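Local coordinates for protein fructokinase (Xylella fastidiosa, PDB 3LKI) that probably phosphorylates fructose at the expense of ATP, as a sugar kinase of the PfkB (ribokinase-like) family, at residues G36-N41 against H134-S139; L196-L201 against L227-A232; D262-G267 against F298-G303. One frame throughout, in Å; residues are numbered along the deposited sequence.

Interaction 1 (G36-N41 against H134-S139)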
loop_
_atom_site.group_PDB
_atom_site.type_symbol
_atom_site.label_atom_id
_atom_site.label_comp_id
_atom_site.label_asym_id
_atom_site.label_seq_id
_atom_site.Cartn_x
_atom_site.Cartn_y
_atom_site.Cartn_z
ATOM N N GLY B 36 -0.217 4.618 13.247
ATOM C CA GLY B 36 0.459 3.531 13.932
ATOM C C GLY B 36 1.976 3.589 13.878
ATOM O O GLY B 36 2.562 4.572 13.428
ATOM N N GLY B 37 2.609 2.510 14.329
ATOM C CA GLY B 37 4.056 2.439 14.371
ATOM C C GLY B 37 4.426 2.372 15.840
ATOM O O GLY B 37 3.957 3.198 16.629
ATOM N N ALA B 38 5.256 1.401 16.213
ATOM C CA ALA B 38 5.637 1.218 17.612
ATOM C C ALA B 38 6.171 2.486 18.285
ATOM O O ALA B 38 5.572 2.988 19.240
ATOM C CB ALA B 38 6.652 0.063 17.742
ATOM N N PRO B 39 7.306 3.015 17.812
ATOM C CA PRO B 39 7.819 4.231 18.456
ATOM C C PRO B 39 6.892 5.447 18.335
ATOM O O PRO B 39 6.911 6.337 19.188
ATOM C CB PRO B 39 9.180 4.441 17.783
ATOM C CG PRO B 39 9.031 3.748 16.455
ATOM C CD PRO B 39 8.244 2.513 16.792
ATOM N N ALA B 40 6.074 5.475 17.285
ATOM C CA ALA B 40 5.144 6.582 17.084
ATOM C C ALA B 40 4.067 6.532 18.163
ATOM O O ALA B 40 3.685 7.564 18.718
ATOM C CB ALA B 40 4.503 6.508 15.687
ATOM N N ASN B 41 3.583 5.329 18.452
ATOM C CA ASN B 41 2.559 5.140 19.475
ATOM C C ASN B 41 3.090 5.613 20.828
ATOM O O ASN B 41 2.398 6.310 21.563
ATOM C CB ASN B 41 2.147 3.663 19.570
ATOM C CG ASN B 41 1.310 3.209 18.378
ATOM O OD1 ASN B 41 0.641 4.017 17.739
ATOM N ND2 ASN B 41 1.331 1.908 18.090
ATOM N N HIS B 134 14.256 6.246 22.601
ATOM C CA HIS B 134 13.538 4.976 22.523
ATOM C C HIS B 134 13.453 4.431 21.118
ATOM O O HIS B 134 13.179 5.169 20.174
ATOM C CB HIS B 134 12.127 5.120 23.092
ATOM C CG HIS B 134 11.329 3.851 23.041
ATOM N ND1 HIS B 134 10.397 3.592 22.056
ATOM C CD2 HIS B 134 11.380 2.741 23.811
ATOM C CE1 HIS B 134 9.915 2.374 22.220
ATOM N NE2 HIS B 134 10.496 1.836 23.277
ATOM N N ALA B 135 13.696 3.129 20.988
ATOM C CA ALA B 135 13.658 2.474 19.682
ATOM C C ALA B 135 13.107 1.052 19.749
ATOM O O ALA B 135 12.921 0.487 20.835
ATOM C CB ALA B 135 15.043 2.477 19.058
ATOM N N CYS B 136 12.843 0.487 18.576
ATOM C CA CYS B 136 12.285 -0.859 18.459
ATOM C C CYS B 136 13.015 -1.627 17.363
ATOM O O CYS B 136 13.784 -1.042 16.606
ATOM C CB CYS B 136 10.787 -0.771 18.137
ATOM S SG CYS B 136 9.817 -0.049 19.493
ATOM N N SER B 137 12.766 -2.932 17.267
ATOM C CA SER B 137 13.443 -3.749 16.269
ATOM C C SER B 137 12.940 -3.584 14.839
ATOM O O SER B 137 13.609 -4.023 13.897
ATOM C CB SER B 137 13.387 -5.232 16.657
ATOM O OG SER B 137 12.086 -5.777 16.503
ATOM N N ASN B 138 11.778 -2.960 14.658
ATOM C CA ASN B 138 11.256 -2.781 13.310
ATOM C C ASN B 138 12.141 -1.880 12.457
ATOM O O ASN B 138 12.111 -1.960 11.227
ATOM C CB ASN B 138 9.814 -2.257 13.360
ATOM C CG ASN B 138 8.874 -3.237 14.048
ATOM O OD1 ASN B 138 8.788 -4.406 13.663
ATOM N ND2 ASN B 138 8.175 -2.768 15.076
ATOM N N SER B 139 12.942 -1.032 13.098
ATOM C CA SER B 139 13.846 -0.163 12.346
ATOM C C SER B 139 15.194 -0.879 12.160
ATOM O O SER B 139 16.224 -0.243 11.923
ATOM C CB SER B 139 14.055 1.171 13.063
ATOM O OG SER B 139 14.672 0.995 14.325
#

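Interaction 2 (L196-L201 against L227-A232). With ATP (adenosine-5'-triphosphate), chain E.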
loop_
_atom_site.group_PDB
_atom_site.type_symbol
_atom_site.label_atom_id
_atom_site.label_comp_id
_atom_site.label_asym_id
_atom_site.label_seq_id
_atom_site.Cartn_x
_atom_site.Cartn_y
_atom_site.Cartn_z
ATOM N N LEU B 196 10.438 -6.671 26.896
ATOM C CA LEU B 196 10.173 -7.867 26.101
ATOM C C LEU B 196 8.832 -8.481 26.470
ATOM O O LEU B 196 8.310 -8.256 27.563
ATOM C CB LEU B 196 11.237 -8.933 26.357
ATOM C CG LEU B 196 12.721 -8.666 26.141
ATOM C CD1 LEU B 196 13.510 -9.862 26.657
ATOM C CD2 LEU B 196 13.004 -8.423 24.665
ATOM N N SER B 197 8.282 -9.269 25.552
ATOM C CA SER B 197 7.024 -9.954 25.812
ATOM C C SER B 197 7.434 -11.351 26.255
ATOM O O SER B 197 8.584 -11.748 26.063
ATOM C CB SER B 197 6.182 -10.041 24.539
ATOM O OG SER B 197 6.781 -10.924 23.609
ATOM N N SER B 198 6.507 -12.093 26.854
ATOM C CA SER B 198 6.798 -13.452 27.305
ATOM C C SER B 198 7.288 -14.287 26.130
ATOM O O SER B 198 8.206 -15.093 26.264
ATOM C CB SER B 198 5.542 -14.108 27.889
ATOM O OG SER B 198 4.953 -13.309 28.898
ATOM N N GLU B 199 6.657 -14.088 24.980
ATOM C CA GLU B 199 7.000 -14.821 23.769
ATOM C C GLU B 199 8.407 -14.494 23.294
ATOM O O GLU B 199 9.174 -15.390 22.933
ATOM C CB GLU B 199 6.000 -14.498 22.652
ATOM C CG GLU B 199 4.527 -14.612 23.041
ATOM C CD GLU B 199 4.017 -13.398 23.814
ATOM O OE1 GLU B 199 4.379 -13.236 25.001
ATOM O OE2 GLU B 199 3.253 -12.601 23.226
ATOM N N GLU B 200 8.744 -13.205 23.293
ATOM C CA GLU B 200 10.062 -12.767 22.858
ATOM C C GLU B 200 11.135 -13.279 23.808
ATOM O O GLU B 200 12.253 -13.563 23.389
ATOM C CB GLU B 200 10.104 -11.240 22.759
ATOM C CG GLU B 200 9.048 -10.687 21.812
ATOM C CD GLU B 200 9.029 -9.173 21.741
ATOM O OE1 GLU B 200 9.187 -8.517 22.788
ATOM O OE2 GLU B 200 8.830 -8.636 20.635
ATOM N N LEU B 201 10.794 -13.403 25.087
ATOM C CA LEU B 201 11.754 -13.918 26.059
ATOM C C LEU B 201 12.073 -15.368 25.689
ATOM O O LEU B 201 13.231 -15.785 25.722
ATOM C CB LEU B 201 11.181 -13.849 27.478
ATOM C CG LEU B 201 12.101 -14.354 28.593
ATOM C CD1 LEU B 201 13.457 -13.668 28.503
ATOM C CD2 LEU B 201 11.452 -14.100 29.949
ATOM N N LEU B 227 14.990 -4.780 32.980
ATOM C CA LEU B 227 14.273 -5.621 32.025
ATOM C C LEU B 227 12.816 -5.817 32.437
ATOM O O LEU B 227 12.517 -6.212 33.569
ATOM C CB LEU B 227 14.922 -7.007 31.902
ATOM C CG LEU B 227 14.079 -8.039 31.126
ATOM C CD1 LEU B 227 13.963 -7.613 29.664
ATOM C CD2 LEU B 227 14.706 -9.438 31.235
ATOM N N LEU B 228 11.911 -5.557 31.506
ATOM C CA LEU B 228 10.498 -5.744 31.764
ATOM C C LEU B 228 9.980 -6.806 30.810
ATOM O O LEU B 228 10.174 -6.714 29.596
ATOM C CB LEU B 228 9.746 -4.445 31.531
ATOM C CG LEU B 228 10.358 -3.216 32.195
ATOM C CD1 LEU B 228 9.616 -2.040 31.687
ATOM C CD2 LEU B 228 10.289 -3.286 33.713
ATOM N N VAL B 229 9.336 -7.828 31.360
ATOM C CA VAL B 229 8.778 -8.893 30.540
ATOM C C VAL B 229 7.269 -8.855 30.722
ATOM O O VAL B 229 6.770 -8.957 31.843
ATOM C CB VAL B 229 9.311 -10.266 30.969
ATOM C CG1 VAL B 229 8.741 -11.341 30.072
ATOM C CG2 VAL B 229 10.824 -10.270 30.922
ATOM N N THR B 230 6.536 -8.699 29.625
ATOM C CA THR B 230 5.084 -8.629 29.712
ATOM C C THR B 230 4.349 -9.854 29.198
ATOM O O THR B 230 4.949 -10.842 28.776
ATOM C CB THR B 230 4.529 -7.408 28.936
ATOM O OG1 THR B 230 4.816 -7.561 27.540
ATOM C CG2 THR B 230 5.155 -6.114 29.443
ATOM N N ASP B 231 3.026 -9.745 29.264
ATOM C CA ASP B 231 2.054 -10.734 28.811
ATOM C C ASP B 231 0.733 -10.004 29.067
ATOM O O ASP B 231 0.735 -8.982 29.749
ATOM C CB ASP B 231 2.154 -12.041 29.609
ATOM C CG ASP B 231 2.187 -11.817 31.099
ATOM O OD1 ASP B 231 2.187 -12.827 31.839
ATOM O OD2 ASP B 231 2.221 -10.640 31.525
ATOM N N ALA B 232 -0.372 -10.497 28.512
ATOM C CA ALA B 232 -1.675 -9.838 28.657
ATOM C C ALA B 232 -2.026 -9.276 30.042
ATOM O O ALA B 232 -1.372 -8.354 30.546
ATOM C CB ALA B 232 -2.784 -10.780 28.186
HETATM P PG ATP E . 1.775 -5.103 21.836
HETATM O O1G ATP E . 2.922 -5.908 21.291
HETATM O O2G ATP E . 1.968 -3.601 21.674
HETATM O O3G ATP E . 0.464 -5.556 21.171
HETATM P PB ATP E . 2.313 -6.677 24.271
HETATM O O1B ATP E . 1.700 -8.018 23.906
HETATM O O2B ATP E . 3.784 -6.452 24.234
HETATM O O3B ATP E . 1.715 -5.442 23.398
HETATM P PA ATP E . 0.778 -6.981 26.749
HETATM O O1A ATP E . -0.518 -7.351 26.073
HETATM O O2A ATP E . 1.582 -8.025 27.460
HETATM O O3A ATP E . 1.793 -6.240 25.713
HETATM O "O5'" ATP E . 0.928 -5.351 27.653
HETATM C "C5'" ATP E . 0.935 -3.969 27.868
HETATM C "C4'" ATP E . 0.635 -3.670 29.322
HETATM O "O4'" ATP E . -0.721 -3.234 29.134
HETATM C "C3'" ATP E . 0.421 -4.857 30.299
HETATM O "O3'" ATP E . 1.587 -5.230 31.002
HETATM C "C2'" ATP E . -0.665 -4.348 31.155
HETATM O "O2'" ATP E . -0.144 -3.486 32.193
HETATM C "C1'" ATP E . -1.582 -3.644 30.195
HETATM N N9 ATP E . -2.633 -4.650 29.694
HETATM C C8 ATP E . -2.688 -5.347 28.494
HETATM N N7 ATP E . -3.786 -6.151 28.415
HETATM C C5 ATP E . -4.460 -5.990 29.551
HETATM C C6 ATP E . -5.723 -6.517 30.160
HETATM N N6 ATP E . -6.469 -7.406 29.473
HETATM N N1 ATP E . -6.104 -6.075 31.445
HETATM C C2 ATP E . -5.361 -5.154 32.192
HETATM N N3 ATP E . -4.192 -4.629 31.689
HETATM C C4 ATP E . -3.711 -4.997 30.404
#

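Interaction 3 (D262-G267 against F298-G303). With ATP (adenosine-5'-triphosphate), chain E.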
loop_
_atom_site.group_PDB
_atom_site.type_symbol
_atom_site.label_atom_id
_atom_site.label_comp_id
_atom_site.label_asym_id
_atom_site.label_seq_id
_atom_site.Cartn_x
_atom_site.Cartn_y
_atom_site.Cartn_z
ATOM N N ASP B 262 2.868 -0.436 23.757
ATOM C CA ASP B 262 3.479 0.862 23.494
ATOM C C ASP B 262 2.980 1.892 24.498
ATOM O O ASP B 262 3.725 2.779 24.902
ATOM C CB ASP B 262 3.169 1.337 22.071
ATOM C CG ASP B 262 3.706 0.388 21.004
ATOM O OD1 ASP B 262 4.834 -0.149 21.171
ATOM O OD2 ASP B 262 3.000 0.202 19.993
ATOM N N ALA B 263 1.717 1.776 24.889
ATOM C CA ALA B 263 1.130 2.689 25.858
ATOM C C ALA B 263 1.851 2.486 27.189
ATOM O O ALA B 263 2.170 3.452 27.885
ATOM C CB ALA B 263 -0.348 2.396 26.021
ATOM N N PHE B 264 2.082 1.220 27.533
ATOM C CA PHE B 264 2.782 0.855 28.758
ATOM C C PHE B 264 4.149 1.541 28.721
ATOM O O PHE B 264 4.537 2.220 29.671
ATOM C CB PHE B 264 2.974 -0.664 28.833
ATOM C CG PHE B 264 3.709 -1.131 30.064
ATOM C CD1 PHE B 264 3.022 -1.393 31.245
ATOM C CD2 PHE B 264 5.089 -1.309 30.043
ATOM C CE1 PHE B 264 3.687 -1.828 32.382
ATOM C CE2 PHE B 264 5.769 -1.746 31.181
ATOM C CZ PHE B 264 5.066 -2.007 32.349
ATOM N N VAL B 265 4.870 1.357 27.617
ATOM C CA VAL B 265 6.191 1.962 27.474
ATOM C C VAL B 265 6.077 3.472 27.601
ATOM O O VAL B 265 6.913 4.111 28.236
ATOM C CB VAL B 265 6.846 1.605 26.117
ATOM C CG1 VAL B 265 8.140 2.403 25.927
ATOM C CG2 VAL B 265 7.147 0.102 26.070
ATOM N N GLY B 266 5.031 4.028 27.005
ATOM C CA GLY B 266 4.805 5.464 27.062
ATOM C C GLY B 266 4.697 5.968 28.493
ATOM O O GLY B 266 5.392 6.906 28.884
ATOM N N GLY B 267 3.830 5.339 29.276
ATOM C CA GLY B 267 3.662 5.736 30.660
ATOM C C GLY B 267 4.954 5.617 31.455
ATOM O O GLY B 267 5.267 6.486 32.269
ATOM N N PHE B 298 2.012 2.937 37.497
ATOM C CA PHE B 298 1.543 4.014 36.632
ATOM C C PHE B 298 1.562 3.538 35.168
ATOM O O PHE B 298 0.594 3.725 34.436
ATOM C CB PHE B 298 2.456 5.243 36.785
ATOM C CG PHE B 298 2.084 6.396 35.901
ATOM C CD1 PHE B 298 1.214 7.382 36.351
ATOM C CD2 PHE B 298 2.611 6.508 34.617
ATOM C CE1 PHE B 298 0.873 8.467 35.529
ATOM C CE2 PHE B 298 2.279 7.586 33.792
ATOM C CZ PHE B 298 1.411 8.565 34.246
ATOM N N ALA B 299 2.669 2.930 34.744
ATOM C CA ALA B 299 2.770 2.450 33.366
ATOM C C ALA B 299 1.675 1.437 33.067
ATOM O O ALA B 299 1.064 1.476 32.000
ATOM C CB ALA B 299 4.145 1.841 33.096
ATOM N N ALA B 300 1.422 0.539 34.017
ATOM C CA ALA B 300 0.387 -0.479 33.853
ATOM C C ALA B 300 -0.974 0.202 33.713
ATOM O O ALA B 300 -1.827 -0.257 32.948
ATOM C CB ALA B 300 0.379 -1.429 35.052
ATOM N N ALA B 301 -1.167 1.302 34.444
ATOM C CA ALA B 301 -2.422 2.044 34.387
ATOM C C ALA B 301 -2.634 2.626 32.993
ATOM O O ALA B 301 -3.739 2.574 32.457
ATOM C CB ALA B 301 -2.428 3.156 35.420
ATOM N N VAL B 302 -1.575 3.190 32.414
ATOM C CA VAL B 302 -1.659 3.767 31.071
ATOM C C VAL B 302 -2.028 2.668 30.076
ATOM O O VAL B 302 -2.912 2.839 29.242
ATOM C CB VAL B 302 -0.314 4.419 30.642
ATOM C CG1 VAL B 302 -0.465 5.051 29.266
ATOM C CG2 VAL B 302 0.108 5.479 31.663
ATOM N N GLY B 303 -1.346 1.530 30.180
ATOM C CA GLY B 303 -1.629 0.409 29.297
ATOM C C GLY B 303 -3.068 -0.073 29.410
ATOM O O GLY B 303 -3.696 -0.394 28.404
HETATM P PG ATP E . 1.775 -5.103 21.836
HETATM O O1G ATP E . 2.922 -5.908 21.291
HETATM O O2G ATP E . 1.968 -3.601 21.674
HETATM O O3G ATP E . 0.464 -5.556 21.171
HETATM P PB ATP E . 2.313 -6.677 24.271
HETATM O O1B ATP E . 1.700 -8.018 23.906
HETATM O O2B ATP E . 3.784 -6.452 24.234
HETATM O O3B ATP E . 1.715 -5.442 23.398
HETATM P PA ATP E . 0.778 -6.981 26.749
HETATM O O1A ATP E . -0.518 -7.351 26.073
HETATM O O2A ATP E . 1.582 -8.025 27.460
HETATM O O3A ATP E . 1.793 -6.240 25.713
HETATM O "O5'" ATP E . 0.928 -5.351 27.653
HETATM C "C5'" ATP E . 0.935 -3.969 27.868
HETATM C "C4'" ATP E . 0.635 -3.670 29.322
HETATM O "O4'" ATP E . -0.721 -3.234 29.134
HETATM C "C3'" ATP E . 0.421 -4.857 30.299
HETATM O "O3'" ATP E . 1.587 -5.230 31.002
HETATM C "C2'" ATP E . -0.665 -4.348 31.155
HETATM O "O2'" ATP E . -0.144 -3.486 32.193
HETATM C "C1'" ATP E . -1.582 -3.644 30.195
HETATM N N9 ATP E . -2.633 -4.650 29.694
HETATM C C8 ATP E . -2.688 -5.347 28.494
HETATM N N7 ATP E . -3.786 -6.151 28.415
HETATM C C5 ATP E . -4.460 -5.990 29.551
HETATM C C6 ATP E . -5.723 -6.517 30.160
HETATM N N6 ATP E . -6.469 -7.406 29.473
HETATM N N1 ATP E . -6.104 -6.075 31.445
HETATM C C2 ATP E . -5.361 -5.154 32.192
HETATM N N3 ATP E . -4.192 -4.629 31.689
HETATM C C4 ATP E . -3.711 -4.997 30.404
#

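Interaction 1 (G36-N41 against H134-S139)
With SG set anti to its own carbonyl carbon and beside the backbone N (chi1 -66°), Cys136 directs its sulfur at the first turn of the helix that starts at Ala38. Asn138 has much the same first torsion (-62°), and this brings its amide round to the same methyl that the sulfur touches. Ala38 CB meets both, lying 3.6 Å from Cys136 SG and, at about a right angle to that, 4.2 Å from Asn138 ND2. The sulfur also lies against the proline ring of the next residue, at 4.0 Å from Pro39 CD, and the side chain of His134, two residues earlier on the strand, lies beside the same proline. No hydrogen bond crosses between the segments; the join is van der Waals packing round the sulfur. The polar end of Asn138 is held from outside: ND2 donates to Asn168 OD1 and makes a weak bond to Glu12 OE2, a carboxylate oxygen that also takes a weak bond from Ala38 N.

Gly37 is the N-cap of the helix, and Asn41 N returns to Gly37 O at 2.8 Å. The positive phi of Gly37 (114°) goes with a backbone that leaves no room for a CB beside Gly36 O and so calls for glycine. The Gly36-Gly37 pair is consistent with the di-glycine hinge of ribokinase relatives. A phosphate ion, probably from the crystallisation liquor, lies about 4 Å from the Ala38 side chain.

Gly36 ends strand 30-36 of the small lid sheet, whereas His134 and Ala135 belong to the large sheet, bonded through their backbones to strands 6-10 and 162-166. Helix 260-275 packs against Ala38 and His134, while Ala135 turns away to meet helix 143-158.

Interaction 2 (L196-L201 against L227-A232)
Strands 193-197 and 226-230 run parallel and adjacent here, pairing Leu196 with Val229 and Ser197 with Thr230. Helices 198-207 and 212-220 join them in a beta-alpha-beta crossover of the large ribokinase-like sheet. Leu196 N gives a nearly straight bond to Leu228 O (2.7 Å, 176° at the hydrogen), and Thr230 N answers to Leu196 O at 2.8 Å. Beyond, 198-201 winds into helix, and Thr230 O faces its first residue. Ser198 N reaches that carbonyl only weakly, and its hydroxyl is modelled so close that the length is doubtful.

On the Leu196 and Val229 face, Leu201 CG stands anti to its backbone N (chi1 180°) and leads CD2 across both valine methyls at about a right angle, 3.9 Å from Val229 CG1. Leu196 meets Leu227 methyl to methyl, CD1 to CD1 at 3.8 Å. Thr230, an ATP-binding residue like Asp231, makes a weak bond through OG1 to ATP O2A, an oxygen whose place in the model is less sure. Ser197 and Glu200 close a capping box: Glu200 N donates to Ser197 OG at 3.0 Å, and Ser197 N meets the anti side of Glu200 OE1, 27° out of the carboxylate plane.

Interaction 3 (D262-G267 against F298-G303)
This is a close helix-helix packing beside the nucleotide, in which helices 260-275 and 289-307 run roughly antiparallel; over the two segments the axes are 7.2 Å apart and their directions differ by 142°. Glycine and alanine allow the short spacing. Gly267 CA comes within 4.3 Å of Ala299 CA, with Val302 CG2 lying against the same glycine. Val302 CG1, anti to its backbone N (chi1 -178°), points at the first helix and touches Ala263 O at 3.4 Å. The Phe298 ring turns its edge to Gly267 O.

Phe264 is the large group. The same Ala299 also carries its CB over one face of the Phe264 ring, 3.9 Å from the centroid and 16° off the normal, a CH-pi contact. Asp262 is the aspartate of the Gly-Asp pair in the second PfkB signature, and the segment runs on from it; here the start of a helix faces the triphosphate as in ribokinase relatives, and Asp262 N is 3.9 Å from ATP O2G. ATP has its ribose beside the junction of the two helices. Phe264 CD1 comes to 3.8 Å from ATP C4', obliquely to the ring, and from the partner helix Ala300 CA reaches ATP O2' at 3.5 Å. Gly303, with no side chain, lets its CA pass 3.8 Å from ATP O4'.

Interaction 3 touches both of the others, and helix 260-275 is the common element. Asn41 ND2 of interaction 1 lies 3.1 Å from Asp262 OD2, a probable hydrogen bond that ties helix 38-49 to the first turn of helix 260-275. Two residues on, Phe264 CE2 packs 3.9 Å from Leu228 CD1 of interaction 2. Interactions 1 and 2 reach the same large sheet but do not touch; their nearest atoms are about 6 Å apart. ATP bridges interactions 2 and 3, its alpha-phosphate weakly by Thr230 and its ribose by Phe264, Ala300 and Gly303. The Ala38 side chain is about 7 Å from ATP, and Lys195 also bonds the nucleotide.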